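PDB 1VGM: 378aa long hypothetical citrate synthase from Sulfolobus tokodaii, which is a hypothetical citrate synthase family protein with a mostly helical fold, found here as an assembly of two chains. Local coordinates for residues A[95-100]-A[209-214]; A[122-127]-A[202-207]; A[126-131]-A[335-340]. All coordinates share one frame; numbering follows the deposited sequence.

Contact 1. Residues A[95-100]-A[209-214]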
loop_
_atom_site.group_PDB
_atom_site.type_symbol
_atom_site.label_atom_id
_atom_site.label_comp_id
_atom_site.label_asym_id
_atom_site.label_seq_id
_atom_site.Cartn_x
_atom_site.Cartn_y
_atom_site.Cartn_z
ATOM N N GLY A 95 8.473 7.828 3.613
ATOM C CA GLY A 95 8.295 7.084 4.853
ATOM C C GLY A 95 7.436 7.824 5.866
ATOM O O GLY A 95 6.487 7.277 6.438
ATOM N N MET A 96 7.765 9.087 6.095
ATOM C CA MET A 96 7.026 9.863 7.070
ATOM C C MET A 96 5.592 10.110 6.602
ATOM O O MET A 96 4.649 10.082 7.395
ATOM C CB MET A 96 7.764 11.173 7.345
ATOM C CG MET A 96 9.079 10.961 8.113
ATOM S SD MET A 96 10.132 12.412 8.190
ATOM C CE MET A 96 9.141 13.486 9.233
ATOM N N MET A 97 5.427 10.323 5.305
ATOM C CA MET A 97 4.108 10.601 4.762
ATOM C C MET A 97 3.206 9.374 4.823
ATOM O O MET A 97 2.036 9.482 5.194
ATOM C CB MET A 97 4.218 11.094 3.319
ATOM C CG MET A 97 2.940 11.730 2.801
ATOM S SD MET A 97 3.130 12.463 1.168
ATOM C CE MET A 97 4.540 13.500 1.421
ATOM N N GLU A 98 3.739 8.210 4.459
ATOM C CA GLU A 98 2.933 6.991 4.482
ATOM C C GLU A 98 2.506 6.669 5.906
ATOM O O GLU A 98 1.397 6.182 6.134
ATOM C CB GLU A 98 3.700 5.810 3.863
ATOM C CG GLU A 98 4.797 5.200 4.717
ATOM C CD GLU A 98 5.484 4.024 4.025
ATOM O OE1 GLU A 98 6.596 3.656 4.447
ATOM O OE2 GLU A 98 4.918 3.466 3.062
ATOM N N THR A 99 3.376 6.976 6.863
ATOM C CA THR A 99 3.045 6.821 8.276
ATOM C C THR A 99 1.923 7.764 8.694
ATOM O O THR A 99 0.968 7.342 9.335
ATOM C CB THR A 99 4.261 7.100 9.186
ATOM O OG1 THR A 99 5.346 6.238 8.822
ATOM C CG2 THR A 99 3.888 6.850 10.644
ATOM N N ALA A 100 2.050 9.040 8.334
ATOM C CA ALA A 100 1.020 10.026 8.651
ATOM C C ALA A 100 -0.338 9.594 8.114
ATOM O O ALA A 100 -1.349 9.704 8.808
ATOM C CB ALA A 100 1.399 11.397 8.082
ATOM N N ALA A 209 -1.211 3.073 0.528
ATOM C CA ALA A 209 -0.699 2.070 -0.401
ATOM C C ALA A 209 0.099 2.724 -1.530
ATOM O O ALA A 209 1.224 2.312 -1.823
ATOM C CB ALA A 209 -1.863 1.262 -0.976
ATOM N N ALA A 210 -0.484 3.750 -2.152
ATOM C CA ALA A 210 0.193 4.502 -3.211
ATOM C C ALA A 210 1.567 4.972 -2.746
ATOM O O ALA A 210 2.556 4.882 -3.475
ATOM C CB ALA A 210 -0.658 5.715 -3.631
ATOM N N LEU A 211 1.621 5.493 -1.529
ATOM C CA LEU A 211 2.843 6.097 -1.021
ATOM C C LEU A 211 3.923 5.032 -0.790
ATOM O O LEU A 211 5.109 5.271 -1.018
ATOM C CB LEU A 211 2.535 6.851 0.279
ATOM C CG LEU A 211 1.770 8.170 0.081
ATOM C CD1 LEU A 211 1.292 8.679 1.425
ATOM C CD2 LEU A 211 2.689 9.212 -0.592
ATOM N N ALA A 212 3.506 3.849 -0.355
ATOM C CA ALA A 212 4.447 2.753 -0.147
ATOM C C ALA A 212 5.126 2.333 -1.465
ATOM O O ALA A 212 6.333 2.099 -1.516
ATOM C CB ALA A 212 3.725 1.568 0.486
ATOM N N ALA A 213 4.340 2.256 -2.531
ATOM C CA ALA A 213 4.881 2.028 -3.867
ATOM C C ALA A 213 5.775 3.175 -4.339
ATOM O O ALA A 213 6.825 2.944 -4.940
ATOM C CB ALA A 213 3.738 1.817 -4.853
ATOM N N LEU A 214 5.356 4.408 -4.062
ATOM C CA LEU A 214 6.115 5.589 -4.469
ATOM C C LEU A 214 7.474 5.654 -3.785
ATOM O O LEU A 214 8.425 6.212 -4.338
ATOM C CB LEU A 214 5.323 6.876 -4.160
ATOM C CG LEU A 214 5.993 8.213 -4.523
ATOM C CD1 LEU A 214 6.375 8.236 -6.002
ATOM C CD2 LEU A 214 5.053 9.363 -4.210
#

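Contact 2. Residues A[122-127]-A[202-207]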
loop_
_atom_site.group_PDB
_atom_site.type_symbol
_atom_site.label_atom_id
_atom_site.label_comp_id
_atom_site.label_asym_id
_atom_site.label_seq_id
_atom_site.Cartn_x
_atom_site.Cartn_y
_atom_site.Cartn_z
ATOM N N VAL A 122 -11.398 16.244 -1.293
ATOM C CA VAL A 122 -10.901 17.603 -1.109
ATOM C C VAL A 122 -10.284 17.774 0.276
ATOM O O VAL A 122 -9.203 18.348 0.412
ATOM C CB VAL A 122 -12.026 18.657 -1.291
ATOM C CG1 VAL A 122 -11.437 20.062 -1.219
ATOM C CG2 VAL A 122 -12.716 18.455 -2.633
ATOM N N GLN A 123 -10.968 17.266 1.299
ATOM C CA GLN A 123 -10.434 17.283 2.661
ATOM C C GLN A 123 -9.071 16.613 2.716
ATOM O O GLN A 123 -8.147 17.120 3.356
ATOM C CB GLN A 123 -11.387 16.572 3.628
ATOM C CG GLN A 123 -12.741 17.248 3.769
ATOM C CD GLN A 123 -13.684 16.495 4.696
ATOM O OE1 GLN A 123 -13.507 15.298 4.955
ATOM N NE2 GLN A 123 -14.702 17.191 5.192
ATOM N N ILE A 124 -8.940 15.474 2.043
ATOM C CA ILE A 124 -7.668 14.754 2.037
ATOM C C ILE A 124 -6.566 15.586 1.374
ATOM O O ILE A 124 -5.419 15.588 1.811
ATOM C CB ILE A 124 -7.788 13.402 1.284
ATOM C CG1 ILE A 124 -8.785 12.489 2.006
ATOM C CG2 ILE A 124 -6.400 12.723 1.175
ATOM C CD1 ILE A 124 -8.977 11.147 1.323
ATOM N N ILE A 125 -6.929 16.297 0.315
ATOM C CA ILE A 125 -5.991 17.180 -0.362
ATOM C C ILE A 125 -5.542 18.304 0.570
ATOM O O ILE A 125 -4.368 18.661 0.608
ATOM C CB ILE A 125 -6.623 17.740 -1.666
ATOM C CG1 ILE A 125 -6.634 16.630 -2.724
ATOM C CG2 ILE A 125 -5.840 18.943 -2.183
ATOM C CD1 ILE A 125 -7.595 16.862 -3.869
ATOM N N ALA A 126 -6.471 18.837 1.348
ATOM C CA ALA A 126 -6.135 19.807 2.388
ATOM C C ALA A 126 -5.068 19.265 3.340
ATOM O O ALA A 126 -4.066 19.924 3.611
ATOM C CB ALA A 126 -7.395 20.180 3.165
ATOM N N LYS A 127 -5.282 18.057 3.842
ATOM C CA LYS A 127 -4.428 17.515 4.892
ATOM C C LYS A 127 -3.081 17.046 4.360
ATOM O O LYS A 127 -2.106 16.992 5.101
ATOM C CB LYS A 127 -5.147 16.361 5.596
ATOM C CG LYS A 127 -6.421 16.811 6.314
ATOM C CD LYS A 127 -7.173 15.650 6.948
ATOM C CE LYS A 127 -8.586 16.070 7.350
ATOM N NZ LYS A 127 -8.574 17.239 8.274
ATOM N N ASP A 202 -10.269 2.075 3.249
ATOM C CA ASP A 202 -10.674 3.472 3.376
ATOM C C ASP A 202 -9.753 4.355 2.538
ATOM O O ASP A 202 -8.616 3.974 2.242
ATOM C CB ASP A 202 -10.625 3.909 4.846
ATOM C CG ASP A 202 -9.205 4.063 5.364
ATOM O OD1 ASP A 202 -8.634 3.074 5.886
ATOM O OD2 ASP A 202 -8.662 5.182 5.251
ATOM N N MET A 203 -10.244 5.526 2.149
ATOM C CA MET A 203 -9.543 6.360 1.178
ATOM C C MET A 203 -8.112 6.682 1.640
ATOM O O MET A 203 -7.169 6.693 0.837
ATOM C CB MET A 203 -10.328 7.661 0.943
ATOM C CG MET A 203 -10.554 7.985 -0.522
ATOM S SD MET A 203 -11.495 9.491 -0.859
ATOM C CE MET A 203 -13.021 8.787 -1.495
ATOM N N TYR A 204 -7.946 6.942 2.935
ATOM C CA TYR A 204 -6.631 7.304 3.460
ATOM C C TYR A 204 -5.642 6.149 3.330
ATOM O O TYR A 204 -4.480 6.355 2.993
ATOM C CB TYR A 204 -6.734 7.718 4.929
ATOM C CG TYR A 204 -7.293 9.101 5.131
ATOM C CD1 TYR A 204 -8.608 9.282 5.551
ATOM C CD2 TYR A 204 -6.509 10.232 4.901
ATOM C CE1 TYR A 204 -9.134 10.558 5.740
ATOM C CE2 TYR A 204 -7.028 11.515 5.087
ATOM C CZ TYR A 204 -8.339 11.668 5.506
ATOM O OH TYR A 204 -8.854 12.928 5.693
ATOM N N SER A 205 -6.108 4.936 3.605
ATOM C CA SER A 205 -5.274 3.753 3.437
ATOM C C SER A 205 -4.979 3.455 1.961
ATOM O O SER A 205 -3.954 2.859 1.648
ATOM C CB SER A 205 -5.945 2.543 4.090
ATOM O OG SER A 205 -6.141 2.760 5.479
ATOM N N CYS A 206 -5.862 3.869 1.056
ATOM C CA CYS A 206 -5.572 3.733 -0.371
ATOM C C CYS A 206 -4.423 4.643 -0.771
ATOM O O CYS A 206 -3.606 4.295 -1.623
ATOM C CB CYS A 206 -6.798 4.075 -1.217
ATOM S SG CYS A 206 -8.160 2.922 -1.011
ATOM N N ILE A 207 -4.359 5.813 -0.142
ATOM C CA ILE A 207 -3.217 6.688 -0.325
ATOM C C ILE A 207 -1.980 6.139 0.371
ATOM O O ILE A 207 -0.875 6.209 -0.168
ATOM C CB ILE A 207 -3.515 8.110 0.198
ATOM C CG1 ILE A 207 -4.700 8.707 -0.568
ATOM C CG2 ILE A 207 -2.309 9.003 -0.019
ATOM C CD1 ILE A 207 -4.574 8.571 -2.081
HETATM O O HOH W 1 -11.533 13.464 6.513
#

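Contact 3. Residues A[126-131]-A[335-340]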
loop_
_atom_site.group_PDB
_atom_site.type_symbol
_atom_site.label_atom_id
_atom_site.label_comp_id
_atom_site.label_asym_id
_atom_site.label_seq_id
_atom_site.Cartn_x
_atom_site.Cartn_y
_atom_site.Cartn_z
ATOM N N ALA A 126 -6.471 18.837 1.348
ATOM C CA ALA A 126 -6.135 19.807 2.388
ATOM C C ALA A 126 -5.068 19.265 3.340
ATOM O O ALA A 126 -4.066 19.924 3.611
ATOM C CB ALA A 126 -7.395 20.180 3.165
ATOM N N LYS A 127 -5.282 18.057 3.842
ATOM C CA LYS A 127 -4.428 17.515 4.892
ATOM C C LYS A 127 -3.081 17.046 4.360
ATOM O O LYS A 127 -2.106 16.992 5.101
ATOM C CB LYS A 127 -5.147 16.361 5.596
ATOM C CG LYS A 127 -6.421 16.811 6.314
ATOM C CD LYS A 127 -7.173 15.650 6.948
ATOM C CE LYS A 127 -8.586 16.070 7.350
ATOM N NZ LYS A 127 -8.574 17.239 8.274
ATOM N N THR A 128 -3.028 16.710 3.074
ATOM C CA THR A 128 -1.768 16.372 2.418
ATOM C C THR A 128 -0.799 17.560 2.468
ATOM O O THR A 128 0.397 17.392 2.681
ATOM C CB THR A 128 -2.015 15.967 0.942
ATOM O OG1 THR A 128 -3.002 14.929 0.891
ATOM C CG2 THR A 128 -0.738 15.466 0.301
ATOM N N ALA A 129 -1.323 18.764 2.281
ATOM C CA ALA A 129 -0.516 19.979 2.396
ATOM C C ALA A 129 0.000 20.153 3.822
ATOM O O ALA A 129 1.167 20.481 4.040
ATOM C CB ALA A 129 -1.352 21.203 1.993
ATOM N N THR A 130 -0.874 19.935 4.796
ATOM C CA THR A 130 -0.478 20.063 6.191
ATOM C C THR A 130 0.640 19.065 6.488
ATOM O O THR A 130 1.673 19.416 7.057
ATOM C CB THR A 130 -1.681 19.799 7.121
ATOM O OG1 THR A 130 -2.732 20.724 6.807
ATOM C CG2 THR A 130 -1.281 19.953 8.591
ATOM N N ILE A 131 0.437 17.818 6.087
ATOM C CA ILE A 131 1.427 16.779 6.347
ATOM C C ILE A 131 2.761 17.061 5.645
ATOM O O ILE A 131 3.819 16.912 6.242
ATOM C CB ILE A 131 0.888 15.393 5.922
ATOM C CG1 ILE A 131 -0.111 14.903 6.971
ATOM C CG2 ILE A 131 2.028 14.392 5.774
ATOM C CD1 ILE A 131 -1.052 13.825 6.458
ATOM N N PHE A 335 5.885 15.881 -5.521
ATOM C CA PHE A 335 5.200 15.071 -6.529
ATOM C C PHE A 335 3.982 14.388 -5.912
ATOM O O PHE A 335 2.924 14.338 -6.518
ATOM C CB PHE A 335 6.144 14.008 -7.101
ATOM C CG PHE A 335 5.447 12.971 -7.942
ATOM C CD1 PHE A 335 5.293 13.162 -9.317
ATOM C CD2 PHE A 335 4.941 11.804 -7.363
ATOM C CE1 PHE A 335 4.631 12.218 -10.109
ATOM C CE2 PHE A 335 4.273 10.846 -8.144
ATOM C CZ PHE A 335 4.123 11.052 -9.523
ATOM N N ALA A 336 4.141 13.851 -4.707
ATOM C CA ALA A 336 3.048 13.149 -4.042
ATOM C C ALA A 336 1.926 14.132 -3.721
ATOM O O ALA A 336 0.738 13.813 -3.844
ATOM C CB ALA A 336 3.549 12.496 -2.767
ATOM N N LEU A 337 2.321 15.334 -3.316
ATOM C CA LEU A 337 1.375 16.383 -2.969
ATOM C C LEU A 337 0.473 16.725 -4.144
ATOM O O LEU A 337 -0.710 17.024 -3.967
ATOM C CB LEU A 337 2.124 17.639 -2.524
ATOM C CG LEU A 337 1.219 18.820 -2.166
ATOM C CD1 LEU A 337 0.422 18.505 -0.905
ATOM C CD2 LEU A 337 2.064 20.068 -1.978
ATOM N N SER A 338 1.038 16.691 -5.346
ATOM C CA SER A 338 0.270 16.937 -6.559
ATOM C C SER A 338 -0.501 15.691 -7.024
ATOM O O SER A 338 -1.702 15.768 -7.337
ATOM C CB SER A 338 1.205 17.415 -7.669
ATOM O OG SER A 338 0.587 17.306 -8.938
ATOM N N ARG A 339 0.186 14.546 -7.063
ATOM C CA ARG A 339 -0.359 13.341 -7.695
ATOM C C ARG A 339 -1.515 12.752 -6.874
ATOM O O ARG A 339 -2.297 11.943 -7.378
ATOM C CB ARG A 339 0.754 12.296 -7.883
ATOM C CG ARG A 339 0.309 10.926 -8.454
ATOM C CD ARG A 339 -0.412 11.030 -9.795
ATOM N NE ARG A 339 0.360 11.804 -10.761
ATOM C CZ ARG A 339 1.186 11.280 -11.664
ATOM N NH1 ARG A 339 1.344 9.960 -11.744
ATOM N NH2 ARG A 339 1.856 12.078 -12.491
ATOM N N VAL A 340 -1.643 13.182 -5.619
ATOM C CA VAL A 340 -2.710 12.678 -4.768
ATOM C C VAL A 340 -4.087 12.976 -5.368
ATOM O O VAL A 340 -5.023 12.188 -5.206
ATOM C CB VAL A 340 -2.624 13.271 -3.335
ATOM C CG1 VAL A 340 -2.985 14.757 -3.346
ATOM C CG2 VAL A 340 -3.540 12.495 -2.402
#

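Contact 1. Residues A[95-100]-A[209-214]
Leu211 lays its two methyl branches against helix 93-108, where they overlap Met97 and the backbone of Glu98. CD2 meets the sulfur, at 3.7 Å from Met97 SD, while CD1 sits 3.7 Å from Met97 CG and also faces the CA of Glu98. The two side chains run at about a right angle to each other, so the thioether is crossed rather than followed. With Met97 CG turned opposite the backbone N (chi1 -166°), the chain stretches out as far as the sulfur and then bends at chi3. The very next residue, Glu98, supplies the polar part. It takes the less common first torsion that sets CG between its own N and carbonyl carbon (chi1 75°), and from there the extended chain reaches across to helix 203-214. Its root packs on the partner helix, CB of Glu98 lying 3.9 Å from CB of Leu211, and its carboxylate comes down on a small residue, with OE2 3.3 Å from CA of Ala212. Ala212 thus accommodates the head group with no bulk beyond CB. The two segments are nearly antiparallel, with axes 8.9 Å apart. The other carboxylate oxygen, OE1, is hydrogen-bonded to Ser205 of the second subunit; Ala209 packs on Ala212 of that subunit, and Ala212 on its Ala209. The chemistry is divided: a methionine-leucine pair supplies apolar packing, whereas a buried carboxylate is tied through OE1 to the second subunit and leaves OE2 without a polar partner in the model, which might raise its proton affinity, although Lys215, packed on Glu98, would probably offset this in part.

Contact 2. Residues A[122-127]-A[202-207]
Helices 117-139 and 203-214 meet at their 122-127 and 203-207 portions with a crossing angle of -49° and axes 11.5 Å apart, a wide separation filled by long side chains. Ile124 does most of the filling. Its CD1 is centred over one face of the Tyr204 ring, a CH-pi contact 4.2 Å from the centroid and only 9° off the normal, while CG1 lies 3.6 Å from CZ of Tyr204. The same CD1 also touches Met203, 3.7 Å from its SD, and so wedges between sulfur and ring. The phenol end reaches across to Lys127, whose CD is 3.4 Å from Tyr204 OH; the lysine's NZ is held instead by the carbonyl oxygens of Glu75 and Ser73. A water in the ring plane links Tyr204 OH to Gln123 OE1, to which it donates. At the start of helix 203-214, Asp202 is the N-cap: its OD2 accepts from Ser205 N at 3.0 Å, the donor lying above the carboxylate plane, and its OD1 forms a salt bridge with Lys215 of the second subunit. With Leu344 of helix 331-353 backing Ile124 and Met203, this joins a capped helix start at the subunit boundary to the mainly helical citrate synthase fold.

Contact 3. Residues A[126-131]-A[335-340]
Thr128 holds its methyl CG2 opposite the backbone N and OG1 beside that N (chi1 -53°), while Leu337 swings CG opposite its own N (chi1 179°), which lets CD1 reach the threonine. The two side chains lie side by side, pointing opposite ways, and CG2 of Thr128 comes within 3.5 Å of CD1 of Leu337, tighter than usual for two carbons. CD1 of Leu337 also lies 3.6 Å from the backbone N of Ala129 and 4.3 Å from its CB. On the next turn Val340 reaches toward Thr128 tip to tip, its CG2 4.1 Å from OG1. This hydroxyl has its polar partner within its own helix, in a hydrogen bond to the carbonyl oxygen of Ile124, so what it offers Val340 is van der Waals contact. All the touching residues are buried, and the two segments run almost exactly antiparallel, at 176°, with axes 9.8 Å apart. Other helices close round the pair: helix 153-162 brings Tyr153 and Phe157 against both Ala129 and Leu337, helix 93-108 lays Phe101 on Thr128, and helix 203-214 packs Leu211 and Leu214 on Ala336.

How the contacts relate
Four helices account for all three contacts. Contacts 1 and 2 use opposite ends of helix 203-214, with centres 12 Å apart; contacts 2 and 3 lie 9 Å apart and share Ala126 and Lys127 on helix 117-139, while helix 331-353 enters through contact 3. In sequence, helix 93-108 comes first, then 117-139, 203-214 and 331-353, and the contacts join segments separated by 109, 75 and 204 residues. Contacts 1 and 3 join directly where Leu214 and Met97 pack on Ala336 and Ala100 on Ile131, and contacts 2 and 3 where Ile207 meets Val340. The result is one continuous helical core, whose contacts 1 and 2 also border the second subunit.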